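Local coordinates for protein toll (Drosophila melanogaster, PDB 4LXR), which binds the cleaved cytokine spaetzle C-106 through its leucine-rich repeat ectodomain and signals for embryonic dorsal-ventral polarity and antifungal immunity, at residues I247-N252 with V271-N276; A281-R286 with G308-H313; S357-T362 with D381-L386. One frame throughout, in Å; residues are numbered along the deposited sequence.

Contact 1: residues I247-N252 with V271-N276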
# COMPACT_ATOMS: atom_id res chain seq x y z
N ILE A 247 -5.12 5.06 -33.06
CA ILE A 247 -6.25 4.22 -33.33
C ILE A 247 -6.64 3.43 -32.10
O ILE A 247 -5.79 2.78 -31.48
CB ILE A 247 -5.97 3.27 -34.51
CG1 ILE A 247 -5.84 4.07 -35.81
CG2 ILE A 247 -7.07 2.26 -34.63
CD1 ILE A 247 -5.43 3.22 -37.04
N ASN A 248 -7.91 3.50 -31.73
CA ASN A 248 -8.41 2.70 -30.62
C ASN A 248 -9.45 1.68 -31.06
O ASN A 248 -10.55 2.05 -31.47
CB ASN A 248 -8.93 3.57 -29.47
CG ASN A 248 -9.16 2.76 -28.18
OD1 ASN A 248 -8.96 1.55 -28.16
ND2 ASN A 248 -9.56 3.43 -27.11
N LEU A 249 -9.10 0.39 -30.94
CA LEU A 249 -9.95 -0.71 -31.34
C LEU A 249 -10.43 -1.53 -30.15
O LEU A 249 -10.92 -2.65 -30.33
CB LEU A 249 -9.17 -1.65 -32.25
CG LEU A 249 -8.56 -1.08 -33.53
CD1 LEU A 249 -7.81 -2.17 -34.32
CD2 LEU A 249 -9.63 -0.43 -34.40
N SER A 250 -10.30 -0.98 -28.93
CA SER A 250 -10.54 -1.74 -27.70
C SER A 250 -11.99 -2.18 -27.53
O SER A 250 -12.90 -1.71 -28.21
CB SER A 250 -10.10 -0.94 -26.46
OG SER A 250 -8.72 -0.60 -26.50
N ALA A 251 -12.19 -3.11 -26.60
CA ALA A 251 -13.51 -3.52 -26.15
C ALA A 251 -14.42 -3.93 -27.30
O ALA A 251 -15.61 -3.65 -27.29
CB ALA A 251 -14.16 -2.42 -25.30
N ASN A 252 -13.84 -4.59 -28.30
CA ASN A 252 -14.62 -5.13 -29.39
C ASN A 252 -14.64 -6.67 -29.34
O ASN A 252 -14.31 -7.27 -28.31
CB ASN A 252 -14.13 -4.59 -30.74
CG ASN A 252 -14.62 -3.16 -30.99
OD1 ASN A 252 -15.83 -2.91 -31.04
ND2 ASN A 252 -13.69 -2.21 -31.12
N VAL A 271 -1.34 2.53 -30.96
CA VAL A 271 -2.51 1.68 -31.19
C VAL A 271 -2.91 1.00 -29.88
O VAL A 271 -2.05 0.49 -29.14
CB VAL A 271 -2.25 0.61 -32.29
CG1 VAL A 271 -3.47 -0.28 -32.46
CG2 VAL A 271 -1.89 1.29 -33.64
N ARG A 272 -4.21 1.01 -29.59
CA ARG A 272 -4.79 0.34 -28.43
C ARG A 272 -5.77 -0.74 -28.87
O ARG A 272 -6.76 -0.46 -29.57
CB ARG A 272 -5.53 1.34 -27.54
CG ARG A 272 -4.65 2.32 -26.80
CD ARG A 272 -5.49 3.47 -26.25
NE ARG A 272 -4.65 4.51 -25.67
CZ ARG A 272 -5.11 5.48 -24.88
NH1 ARG A 272 -6.41 5.51 -24.57
NH2 ARG A 272 -4.28 6.40 -24.40
N LEU A 273 -5.49 -1.98 -28.48
CA LEU A 273 -6.47 -3.05 -28.59
C LEU A 273 -6.55 -3.73 -27.22
O LEU A 273 -5.96 -4.78 -27.00
CB LEU A 273 -6.11 -4.06 -29.70
CG LEU A 273 -7.31 -4.90 -30.17
CD1 LEU A 273 -7.20 -5.32 -31.62
CD2 LEU A 273 -7.55 -6.13 -29.30
N MET A 274 -7.31 -3.11 -26.32
CA MET A 274 -7.42 -3.55 -24.93
C MET A 274 -8.78 -4.15 -24.66
O MET A 274 -9.77 -3.74 -25.25
CB MET A 274 -7.19 -2.34 -24.01
CG MET A 274 -5.86 -1.61 -24.29
SD MET A 274 -5.85 0.06 -23.63
CE MET A 274 -5.97 -0.30 -21.87
N ASN A 275 -8.84 -5.14 -23.77
CA ASN A 275 -10.12 -5.68 -23.32
C ASN A 275 -11.03 -6.13 -24.45
O ASN A 275 -12.23 -5.85 -24.47
CB ASN A 275 -10.84 -4.68 -22.42
CG ASN A 275 -10.06 -4.38 -21.18
OD1 ASN A 275 -9.71 -5.30 -20.42
ND2 ASN A 275 -9.75 -3.10 -20.96
N ASN A 276 -10.45 -6.83 -25.41
CA ASN A 276 -11.25 -7.52 -26.38
C ASN A 276 -12.18 -8.47 -25.59
O ASN A 276 -11.76 -9.07 -24.60
CB ASN A 276 -10.33 -8.26 -27.33
CG ASN A 276 -11.02 -8.69 -28.61
OD1 ASN A 276 -11.34 -7.86 -29.46
ND2 ASN A 276 -11.22 -9.99 -28.76
O HOH W 1 -8.76 3.57 -24.28
O HOH W 2 -11.25 -5.18 -28.69
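The hydroxyl of Ser250 swings away from its own carbonyl (chi1 -59°), which turns OG to Met274, whose backbone N donates to it over 2.9 Å. Asn248 has CG anti to the backbone N (chi1 -167°), and this brings its amide oxygen within reach of both N and OG of Ser250. There Ser250 OG donates to Asn248 OD1 at 2.7 Å, in the carbonyl plane and on a lone pair, while Ser250 N reaches OD1 from above that plane and closes an Asx turn. A serine fits here because a single hydroxyl can give its proton to one repeat and accept from the next. Ile247 O takes the N-H of Arg272 at 3.0 Å, and Leu249 N returns a nearly straight bond to Arg272 O at 2.8 Å. These bonds make the parallel ladder between strands 246-248 and 270-273, which hold equivalent places in successive coils of the leucine-rich repeat solenoid, and Ala251 N prolongs it by bonding to Met274 O. The repeat consensus explains the residue types: Leu249 and Leu273 face the core, their CD1 atoms 4.2 Å apart, and Asn252 and Asn276 occupy the asparagine position. Asn252 ND2 donates to Leu249 O, and its OD1 accepts from Asn228 and Ile230 of the preceding repeat. A water joins Leu249 O, Asn252 N and Asn276 OD1, while Asn276 ND2 bonds to the carbonyls of Val278 and Phe254. On the face that carries Asn248 and Arg272, amide and guanidinium are 73° apart, and a second water accepts from Arg272 NH1 and, weakly, from Asn248 ND2; Glu270 pairs with Arg272 NE. Spaetzle C-106 packs on these two residues, and Asn275 in the turn beyond bonds through ND2 to Asn59 of a spaetzle C-106 chain.

Contact 2: residues A281-R286 with G308-H313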
# COMPACT_ATOMS: atom_id res chain seq x y z
N ALA A 281 -6.73 -15.15 -30.38
CA ALA A 281 -5.63 -16.09 -30.17
C ALA A 281 -4.26 -15.51 -30.49
O ALA A 281 -3.30 -15.72 -29.74
CB ALA A 281 -5.87 -17.36 -30.96
N THR A 282 -4.17 -14.77 -31.59
CA THR A 282 -2.91 -14.16 -31.99
C THR A 282 -3.16 -12.93 -32.88
O THR A 282 -4.29 -12.60 -33.19
CB THR A 282 -2.04 -15.14 -32.79
OG1 THR A 282 -0.70 -14.63 -32.86
CG2 THR A 282 -2.61 -15.33 -34.23
N LEU A 283 -2.08 -12.26 -33.26
CA LEU A 283 -2.15 -11.14 -34.18
C LEU A 283 -1.46 -11.56 -35.49
O LEU A 283 -0.50 -12.35 -35.47
CB LEU A 283 -1.48 -9.91 -33.58
CG LEU A 283 -2.10 -9.44 -32.25
CD1 LEU A 283 -1.21 -8.41 -31.55
CD2 LEU A 283 -3.49 -8.86 -32.52
N PRO A 284 -1.96 -11.06 -36.63
CA PRO A 284 -1.38 -11.41 -37.94
C PRO A 284 0.08 -11.00 -38.08
O PRO A 284 0.57 -10.11 -37.37
CB PRO A 284 -2.26 -10.63 -38.93
CG PRO A 284 -2.87 -9.52 -38.11
CD PRO A 284 -3.09 -10.13 -36.76
N SER A 285 0.78 -11.66 -39.00
CA SER A 285 2.17 -11.40 -39.30
C SER A 285 2.43 -9.92 -39.61
O SER A 285 1.71 -9.30 -40.39
CB SER A 285 2.59 -12.25 -40.50
OG SER A 285 3.92 -11.94 -40.89
N ARG A 286 3.46 -9.35 -38.98
CA ARG A 286 3.89 -7.98 -39.26
C ARG A 286 2.82 -6.91 -39.08
O ARG A 286 2.91 -5.85 -39.71
CB ARG A 286 4.47 -7.89 -40.67
CG ARG A 286 5.83 -8.53 -40.81
CD ARG A 286 6.49 -8.12 -42.11
NE ARG A 286 6.01 -8.90 -43.23
CZ ARG A 286 6.53 -10.06 -43.61
NH1 ARG A 286 7.56 -10.57 -42.94
NH2 ARG A 286 6.04 -10.72 -44.65
N GLY A 308 6.98 -13.61 -34.42
CA GLY A 308 8.27 -12.96 -34.24
C GLY A 308 8.49 -11.70 -35.05
O GLY A 308 9.38 -10.91 -34.72
N ASP A 309 7.69 -11.52 -36.10
CA ASP A 309 7.84 -10.39 -37.00
C ASP A 309 6.85 -9.25 -36.70
O ASP A 309 6.65 -8.35 -37.52
CB ASP A 309 7.70 -10.84 -38.47
CG ASP A 309 6.32 -11.46 -38.79
OD1 ASP A 309 5.32 -11.18 -38.09
OD2 ASP A 309 6.24 -12.24 -39.77
N LEU A 310 6.24 -9.30 -35.52
CA LEU A 310 5.16 -8.39 -35.15
C LEU A 310 5.57 -6.92 -35.15
O LEU A 310 4.78 -6.05 -35.52
CB LEU A 310 4.56 -8.77 -33.79
CG LEU A 310 3.27 -8.04 -33.40
CD1 LEU A 310 2.17 -8.33 -34.44
CD2 LEU A 310 2.79 -8.43 -31.98
N PHE A 311 6.79 -6.64 -34.70
CA PHE A 311 7.27 -5.27 -34.59
C PHE A 311 8.48 -5.01 -35.47
O PHE A 311 9.24 -4.09 -35.16
CB PHE A 311 7.72 -4.97 -33.16
CG PHE A 311 6.72 -5.32 -32.11
CD1 PHE A 311 5.47 -4.72 -32.09
CD2 PHE A 311 7.06 -6.20 -31.09
CE1 PHE A 311 4.56 -5.04 -31.11
CE2 PHE A 311 6.16 -6.51 -30.10
CZ PHE A 311 4.90 -5.94 -30.10
N GLU A 312 8.70 -5.80 -36.52
CA GLU A 312 9.99 -5.72 -37.21
C GLU A 312 10.16 -4.38 -37.92
O GLU A 312 9.22 -3.85 -38.51
CB GLU A 312 10.25 -6.91 -38.15
CG GLU A 312 9.38 -6.97 -39.39
CD GLU A 312 9.87 -8.01 -40.40
OE1 GLU A 312 9.60 -7.84 -41.61
OE2 GLU A 312 10.51 -8.98 -39.98
N HIS A 313 11.37 -3.84 -37.80
CA HIS A 313 11.72 -2.53 -38.35
C HIS A 313 10.93 -1.37 -37.77
O HIS A 313 11.02 -0.26 -38.27
CB HIS A 313 11.66 -2.53 -39.88
CG HIS A 313 12.52 -3.57 -40.52
ND1 HIS A 313 12.01 -4.64 -41.22
CD2 HIS A 313 13.87 -3.73 -40.52
CE1 HIS A 313 13.01 -5.40 -41.65
NE2 HIS A 313 14.14 -4.87 -41.23
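Asp309 receives Ser285 and Arg286 with its two carboxylate oxygens. Its CG is tucked between its own backbone N and carbonyl carbon (chi1 61°), which presents the carboxylate to the neighbouring loop. Ser285 OG donates to Asp309 OD2 at 2.6 Å on the syn side but tilted out of the carboxylate plane, and Arg286 N donates to OD1 at 2.8 Å from above that plane. The arginine chain bends at chi3 (-81°) and brings NH1 near both acids in a long salt-bridge network, 3.8 Å from Asp309 OD2 and 3.7 Å from Glu312 OE1. No guanidinium N-H points at Asp309 OD2, so that pairing is one of charges only, and Glu312 meets mainly the arginine's CG and CD; the aliphatic stem earns its place as much as the charge. Were Asp309 an alanine, the Ser285 hydroxyl and the Arg286 N-H would probably lose their acceptor, and Arg286 one of its two acids. Beneath this polar layer Leu310 turns inward, its CD2 4.0 Å from Leu283 CD1. Leucines turned into the core from convex-side loops are a feature of the leucine-rich repeat solenoid, here repeats 6 and 7.

Contact 3: residues S357-T362 with D381-L386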
# COMPACT_ATOMS: atom_id res chain seq x y z
N SER A 357 17.96 -14.66 -25.60
CA SER A 357 18.32 -13.58 -26.51
C SER A 357 17.20 -12.53 -26.68
O SER A 357 17.33 -11.58 -27.44
CB SER A 357 18.73 -14.15 -27.87
OG SER A 357 17.61 -14.59 -28.64
N LEU A 358 16.10 -12.70 -25.95
CA LEU A 358 14.93 -11.85 -26.17
C LEU A 358 15.23 -10.36 -25.96
O LEU A 358 14.76 -9.50 -26.72
CB LEU A 358 13.75 -12.30 -25.29
CG LEU A 358 12.47 -11.44 -25.35
CD1 LEU A 358 11.80 -11.51 -26.73
CD2 LEU A 358 11.49 -11.84 -24.25
N PHE A 359 16.04 -10.06 -24.94
CA PHE A 359 16.37 -8.69 -24.58
C PHE A 359 17.78 -8.33 -25.03
O PHE A 359 18.43 -7.48 -24.42
CB PHE A 359 16.25 -8.47 -23.05
CG PHE A 359 14.87 -8.76 -22.51
CD1 PHE A 359 13.75 -8.12 -23.03
CD2 PHE A 359 14.70 -9.68 -21.49
CE1 PHE A 359 12.47 -8.40 -22.54
CE2 PHE A 359 13.42 -9.98 -20.99
CZ PHE A 359 12.30 -9.34 -21.51
N ALA A 360 18.25 -8.96 -26.08
CA ALA A 360 19.61 -8.71 -26.54
C ALA A 360 19.79 -7.31 -27.14
O ALA A 360 20.88 -6.74 -27.06
CB ALA A 360 20.08 -9.78 -27.53
N HIS A 361 18.73 -6.75 -27.72
CA HIS A 361 18.83 -5.45 -28.39
C HIS A 361 18.09 -4.32 -27.69
O HIS A 361 18.23 -3.16 -28.08
CB HIS A 361 18.38 -5.55 -29.87
CG HIS A 361 19.19 -6.51 -30.69
ND1 HIS A 361 19.06 -7.88 -30.59
CD2 HIS A 361 20.15 -6.29 -31.62
CE1 HIS A 361 19.90 -8.47 -31.42
NE2 HIS A 361 20.58 -7.53 -32.05
N THR A 362 17.30 -4.63 -26.67
CA THR A 362 16.53 -3.59 -26.00
C THR A 362 17.38 -2.94 -24.93
O THR A 362 17.04 -2.98 -23.75
CB THR A 362 15.30 -4.14 -25.29
OG1 THR A 362 15.71 -5.18 -24.39
CG2 THR A 362 14.29 -4.69 -26.29
N ASP A 381 22.18 -14.98 -19.02
CA ASP A 381 22.16 -14.18 -20.26
C ASP A 381 20.95 -13.26 -20.43
O ASP A 381 21.04 -12.27 -21.16
CB ASP A 381 22.24 -15.09 -21.49
CG ASP A 381 23.63 -15.61 -21.75
OD1 ASP A 381 24.59 -15.10 -21.13
OD2 ASP A 381 23.77 -16.52 -22.59
N ILE A 382 19.84 -13.60 -19.79
CA ILE A 382 18.58 -12.93 -20.06
C ILE A 382 18.65 -11.40 -19.93
O ILE A 382 18.09 -10.69 -20.77
CB ILE A 382 17.39 -13.52 -19.23
CG1 ILE A 382 16.07 -12.85 -19.61
CG2 ILE A 382 17.64 -13.40 -17.75
CD1 ILE A 382 15.59 -13.19 -21.01
N PHE A 383 19.35 -10.90 -18.91
CA PHE A 383 19.40 -9.45 -18.66
C PHE A 383 20.78 -8.86 -18.93
O PHE A 383 21.05 -7.73 -18.53
CB PHE A 383 19.04 -9.13 -17.19
CG PHE A 383 17.70 -9.65 -16.75
CD1 PHE A 383 16.59 -9.60 -17.59
CD2 PHE A 383 17.54 -10.18 -15.48
CE1 PHE A 383 15.36 -10.07 -17.17
CE2 PHE A 383 16.32 -10.66 -15.05
CZ PHE A 383 15.22 -10.61 -15.89
N SER A 384 21.64 -9.60 -19.62
CA SER A 384 23.05 -9.24 -19.71
C SER A 384 23.31 -7.99 -20.55
O SER A 384 24.40 -7.44 -20.51
CB SER A 384 23.88 -10.40 -20.25
OG SER A 384 23.59 -10.61 -21.63
N ASN A 385 22.30 -7.56 -21.30
CA ASN A 385 22.42 -6.35 -22.11
C ASN A 385 21.56 -5.23 -21.57
O ASN A 385 21.35 -4.21 -22.23
CB ASN A 385 22.02 -6.63 -23.56
CG ASN A 385 23.18 -7.15 -24.39
OD1 ASN A 385 23.23 -8.33 -24.73
ND2 ASN A 385 24.11 -6.27 -24.73
N LEU A 386 21.04 -5.42 -20.36
CA LEU A 386 20.09 -4.46 -19.83
C LEU A 386 20.74 -3.47 -18.86
O LEU A 386 20.24 -3.24 -17.76
CB LEU A 386 18.90 -5.18 -19.19
CG LEU A 386 17.98 -5.92 -20.16
CD1 LEU A 386 16.72 -6.41 -19.45
CD2 LEU A 386 17.62 -5.03 -21.37
O HOH W 3 18.12 -11.11 -23.44
O HOH W 4 19.60 -9.20 -22.14
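Ile382 O is approached by two waters and by the edge of the Phe359 ring. One water, 2.7 Å from Ile382 O, accepts from Phe359 N; the other lies near Phe359 O and accepts from Asn385 N, but acceptors around both outnumber the protons available, so these donations may be shared. Water therefore fills in for direct backbone bonds, of which there are none between 357-362 and 381-386. The two segments are equivalent type I turns of successive leucine-rich repeats, Ser357 to Ala360 and Asp381 to Ser384, and Phe359 and Phe383 recur at the same position, consistent with the phenylalanine spine that runs inside many such solenoids, beneath the convex side. Both rings reach Leu368 of strand 367-369, so a large flat group suits the span from loop to core. Phe359 CE2 comes to the edge of the Phe383 ring, 4.3 Å from CE1. Ile382 runs alongside Phe359 in the same direction; with its CG1 anti to the backbone N (chi1 -177°), CD1 lies 3.7 Å from Phe359 CD2. Its other branch, CG2, sits over the centre of the Phe383 ring, so the branched isoleucine serves both aromatics at once. Leu386 CD2 touches both Phe359 CB and Thr362, 3.6 Å from the threonine OG1. At the surface Asn385 lays CB and its amide carbon against Ala360 O. Within the second turn Ser384 N and Ser384 OG reach Asp381 O from the same face of its plane, OG at 3.1 Å.

In the fold
All three contacts join consecutive leucine-rich repeats, following one another along the solenoid: repeats 5 and 6, then 6 and 7, then 9 and 10. Contact 1 holds neighbouring parallel strands and the turns after them, a buried contact whose chemistry is mostly hydrogen bonding and whose one face touches the ligand. Contacts 2 and 3 pair outer loops, which no other chain of the assembly touches. They differ in kind: contact 2 is partly buried and built on hydrogen bonds to a carboxylate, with long salt bridges around it, whereas contact 3 is largely buried and led by aromatic and aliphatic packing with bridging water. Repeat 6 serves both contacts 1 and 2, whose centres are about 17 Å apart.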